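Local coordinates for putative capsular polysaccharide biosynthesis protein (Streptococcus pneumoniae serotype 4, PDB 6EWJ) that probably transfers an amino group to a sugar using pyridoxal phosphate as cofactor, as an essential aminotransferase of teichoic acid biosynthesis, at residues A[160-163]-A[164-167]; A[327-330]-A[331-334]. One frame throughout, in Å; residues are numbered along the deposited sequence.

From the N terminus, the chain reaches contact 1 after helix 144-153, where the loop turns into helix 163-168 just ahead of sheet strand 172-177. Contact 1 closes only this short turn, and beyond it ties the turn to the loop at Leu75 and to helix 225-236. Contact 2 opens much later, between strand 321-325 and helix 330-342, and its helix start meets helices 371-378 and 391-409 as well as the second subunit. The two are strictly in series, neither nested nor crossed. They lie on opposite sides of the chain's centre, their own centres about 47 Å apart, and each has a serine N-cap.

Contact 1 of 2, residues A[160-163]-A[164-167]; sequences ASSK and WQKA
Gln165 turns its amide back along the chain to meet Ser161 of the incoming loop, passing Ser162 on the way. Gln165 OE1 takes the backbone N of Ser161 at 3.0 Å and the hydroxyl OG of the same residue at 3.2 Å. Both donors come from one face of the amide; the backbone N stands well above the carbonyl plane, about 45° out of it. The Gln165 chain starts with CG beside its own backbone N (chi1 -69°) and then runs extended, which carries the amide past Ser162. There Ser162 OG sits close against Gln165 CG and accepts from Gln165 N at 3.2 Å. This is an N-cap: Ser162 stands right before helix 163-168, and its hydroxyl takes a backbone N-H of the first turn. The turn itself is carried on by Lys166 N, which donates to Ser162 O at 3.0 Å. On the flank of that turn, Ala160 CB presses on Lys166 CA at 3.4 Å, tight for two carbons. Further along, Lys163 and Trp164 lie side by side and point the same way. The lysine chain bends at chi3 (82°), laying Lys163 CE over one face of the Trp164 indole, 3.8 Å from the centroid of its five-membered ring, a CH-pi contact. Farther out, helix 225-236 holds both ends: Lys163 NZ forms salt bridges with Glu227 and Glu231, and Glu231 also accepts from Trp164 NE1. The carbonyl of Leu75 takes both Ser162 OG and Gln165 NE2, fixing the rotation of the amide whose other end grips Ser161.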
loop_
_atom_site.group_PDB
_atom_site.type_symbol
_atom_site.label_atom_id
_atom_site.label_comp_id
_atom_site.label_asym_id
_atom_site.label_seq_id
_atom_site.Cartn_x
_atom_site.Cartn_y
_atom_site.Cartn_z
ATOM N N ALA A 160 -13.577 -26.719 -6.505
ATOM C CA ALA A 160 -12.433 -25.887 -6.827
ATOM C C ALA A 160 -12.658 -25.103 -8.144
ATOM O O ALA A 160 -13.236 -25.635 -9.080
ATOM C CB ALA A 160 -11.182 -26.750 -6.913
ATOM N N SER A 161 -12.217 -23.841 -8.199
ATOM C CA SER A 161 -12.208 -23.069 -9.463
ATOM C C SER A 161 -10.968 -22.180 -9.602
ATOM O O SER A 161 -11.038 -21.101 -10.155
ATOM C CB SER A 161 -13.490 -22.242 -9.590
ATOM O OG SER A 161 -13.579 -21.278 -8.565
ATOM N N SER A 162 -9.827 -22.664 -9.124
ATOM C CA SER A 162 -8.535 -22.017 -9.360
ATOM C C SER A 162 -7.432 -23.013 -9.028
ATOM O O SER A 162 -7.708 -24.033 -8.377
ATOM C CB SER A 162 -8.364 -20.778 -8.477
ATOM O OG SER A 162 -8.083 -21.136 -7.128
ATOM N N LYS A 163 -6.202 -22.705 -9.439
ATOM C CA LYS A 163 -5.057 -23.548 -9.151
ATOM C C LYS A 163 -4.994 -23.941 -7.675
ATOM O O LYS A 163 -5.059 -25.123 -7.334
ATOM C CB LYS A 163 -3.756 -22.863 -9.554
ATOM C CG LYS A 163 -2.513 -23.711 -9.275
ATOM C CD LYS A 163 -1.253 -23.123 -9.883
ATOM C CE LYS A 163 -0.666 -22.037 -9.015
ATOM N NZ LYS A 163 0.568 -21.444 -9.626
ATOM N N TRP A 164 -4.906 -22.946 -6.808
ATOM C CA TRP A 164 -4.701 -23.199 -5.389
ATOM C C TRP A 164 -5.932 -23.803 -4.723
ATOM O O TRP A 164 -5.797 -24.649 -3.843
ATOM C CB TRP A 164 -4.219 -21.941 -4.667
ATOM C CG TRP A 164 -2.852 -21.538 -5.076
ATOM C CD1 TRP A 164 -2.498 -20.382 -5.710
ATOM C CD2 TRP A 164 -1.642 -22.305 -4.932
ATOM N NE1 TRP A 164 -1.146 -20.374 -5.964
ATOM C CE2 TRP A 164 -0.597 -21.545 -5.502
ATOM C CE3 TRP A 164 -1.344 -23.565 -4.387
ATOM C CZ2 TRP A 164 0.737 -21.987 -5.510
ATOM C CZ3 TRP A 164 -0.026 -24.008 -4.402
ATOM C CH2 TRP A 164 1.001 -23.211 -4.962
ATOM N N GLN A 165 -7.127 -23.446 -5.181
ATOM C CA GLN A 165 -8.348 -24.091 -4.647
ATOM C C GLN A 165 -8.400 -25.585 -4.949
ATOM O O GLN A 165 -8.908 -26.363 -4.137
ATOM C CB GLN A 165 -9.618 -23.438 -5.187
ATOM C CG GLN A 165 -9.855 -22.023 -4.680
ATOM C CD GLN A 165 -10.962 -21.332 -5.468
ATOM O OE1 GLN A 165 -11.919 -21.972 -5.909
ATOM N NE2 GLN A 165 -10.803 -20.037 -5.700
ATOM N N LYS A 166 -7.952 -25.961 -6.148
ATOM C CA LYS A 166 -7.840 -27.385 -6.501
ATOM C C LYS A 166 -6.846 -28.113 -5.631
ATOM O O LYS A 166 -7.075 -29.262 -5.305
ATOM C CB LYS A 166 -7.573 -27.639 -7.985
ATOM C CG LYS A 166 -8.110 -28.964 -8.489
ATOM C CD LYS A 166 -8.186 -29.122 -10.020
ATOM C CE LYS A 166 -8.523 -27.877 -10.863
ATOM N NZ LYS A 166 -7.314 -27.117 -11.292
ATOM N N ALA A 167 -5.750 -27.446 -5.270
ATOM C CA ALA A 167 -4.671 -28.066 -4.473
ATOM C C ALA A 167 -5.206 -28.532 -3.098
ATOM O O ALA A 167 -4.993 -29.659 -2.652
ATOM C CB ALA A 167 -3.508 -27.072 -4.325
#

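Contact 2 of 2, residues A[327-330]-A[331-334]; sequences GASL and EERN
Of the Glu331 side chain, CB is what comes near the loop, 4.0 Å from Ser329 OG; CG lies anti to the backbone N (chi1 175°). Glu332 next reaches back to the N-cap residue. Glu332 OE1 accepts from Ser329 N at 2.9 Å in an almost straight bond (174°), met on the anti side of the carboxylate and 22° out of its plane. In return Ser329 OG accepts from Glu332 N at 3.2 Å. These reciprocal bonds make a capping box at the start of helix 330-342, which follows strand 321-325, and the negative carboxylate would probably interact well with the helix dipole there. Arg333 continues the helix by donating its N to Ser329 O at 2.8 Å, while its NH2 comes within 3.3 Å of Leu330 CD1 as the two side chains cross. Bent at chi2 and chi3, the arginine then holds Asn334 OD1 side-on with NE and NH2, the oxygen lying in the guanidinium plane. Asn334 gives its own N to Leu330 O at 3.0 Å. Beyond the turn, Arg333 NH1 reaches Glu380 O, and its guanidinium makes a cation-pi contact with Trp253 of the second subunit, on which Asn334 also packs.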
loop_
_atom_site.group_PDB
_atom_site.type_symbol
_atom_site.label_atom_id
_atom_site.label_comp_id
_atom_site.label_asym_id
_atom_site.label_seq_id
_atom_site.Cartn_x
_atom_site.Cartn_y
_atom_site.Cartn_z
ATOM N N GLY A 327 -24.226 -7.370 33.626
ATOM C CA GLY A 327 -25.442 -6.637 33.981
ATOM C C GLY A 327 -25.564 -5.230 33.420
ATOM O O GLY A 327 -26.554 -4.550 33.700
ATOM N N ALA A 328 -24.595 -4.781 32.625
ATOM C CA ALA A 328 -24.572 -3.413 32.098
ATOM C C ALA A 328 -25.275 -3.334 30.736
ATOM O O ALA A 328 -24.992 -4.116 29.832
ATOM C CB ALA A 328 -23.120 -2.899 31.976
ATOM N N SER A 329 -26.158 -2.359 30.597
ATOM C CA SER A 329 -26.756 -2.045 29.293
ATOM C C SER A 329 -25.779 -1.281 28.410
ATOM O O SER A 329 -24.765 -0.776 28.866
ATOM C CB SER A 329 -28.025 -1.201 29.464
ATOM O OG SER A 329 -27.715 0.126 29.885
ATOM N N LEU A 330 -26.146 -1.167 27.139
ATOM C CA LEU A 330 -25.465 -0.287 26.194
ATOM C C LEU A 330 -25.187 1.100 26.758
ATOM O O LEU A 330 -24.048 1.576 26.725
ATOM C CB LEU A 330 -26.288 -0.132 24.901
ATOM C CG LEU A 330 -25.602 0.679 23.784
ATOM C CD1 LEU A 330 -24.283 0.032 23.390
ATOM C CD2 LEU A 330 -26.510 0.781 22.582
ATOM N N GLU A 331 -26.224 1.729 27.297
ATOM C CA GLU A 331 -26.138 3.085 27.779
ATOM C C GLU A 331 -25.231 3.183 28.990
ATOM O O GLU A 331 -24.436 4.132 29.149
ATOM C CB GLU A 331 -27.555 3.612 28.034
ATOM C CG GLU A 331 -27.556 4.994 28.667
ATOM C CD GLU A 331 -28.917 5.658 28.658
ATOM O OE1 GLU A 331 -29.942 4.943 28.441
ATOM O OE2 GLU A 331 -28.936 6.885 28.916
ATOM N N GLU A 332 -25.301 2.166 29.828
ATOM C CA GLU A 332 -24.493 2.124 31.050
ATOM C C GLU A 332 -23.035 1.880 30.707
ATOM O O GLU A 332 -22.149 2.500 31.295
ATOM C CB GLU A 332 -25.033 1.069 32.022
ATOM C CG GLU A 332 -26.379 1.435 32.624
ATOM C CD GLU A 332 -27.047 0.268 33.345
ATOM O OE1 GLU A 332 -26.769 -0.901 32.994
ATOM O OE2 GLU A 332 -27.833 0.516 34.261
ATOM N N ARG A 333 -22.779 1.003 29.741
ATOM C CA ARG A 333 -21.395 0.796 29.239
ATOM C C ARG A 333 -20.812 2.100 28.759
ATOM O O ARG A 333 -19.648 2.435 29.062
ATOM C CB ARG A 333 -21.327 -0.238 28.103
ATOM C CG ARG A 333 -19.877 -0.687 27.735
ATOM C CD ARG A 333 -19.129 0.226 26.765
ATOM N NE ARG A 333 -19.958 0.498 25.600
ATOM C CZ ARG A 333 -20.143 -0.337 24.594
ATOM N NH1 ARG A 333 -19.526 -1.504 24.530
ATOM N NH2 ARG A 333 -20.944 0.038 23.609
ATOM N N ASN A 334 -21.581 2.845 27.973
ATOM C CA ASN A 334 -21.051 4.084 27.389
ATOM C C ASN A 334 -20.732 5.071 28.509
ATOM O O ASN A 334 -19.692 5.701 28.455
ATOM C CB ASN A 334 -22.008 4.677 26.343
ATOM C CG ASN A 334 -22.230 3.756 25.139
ATOM O OD1 ASN A 334 -21.472 2.816 24.868
ATOM N ND2 ASN A 334 -23.309 4.055 24.377
#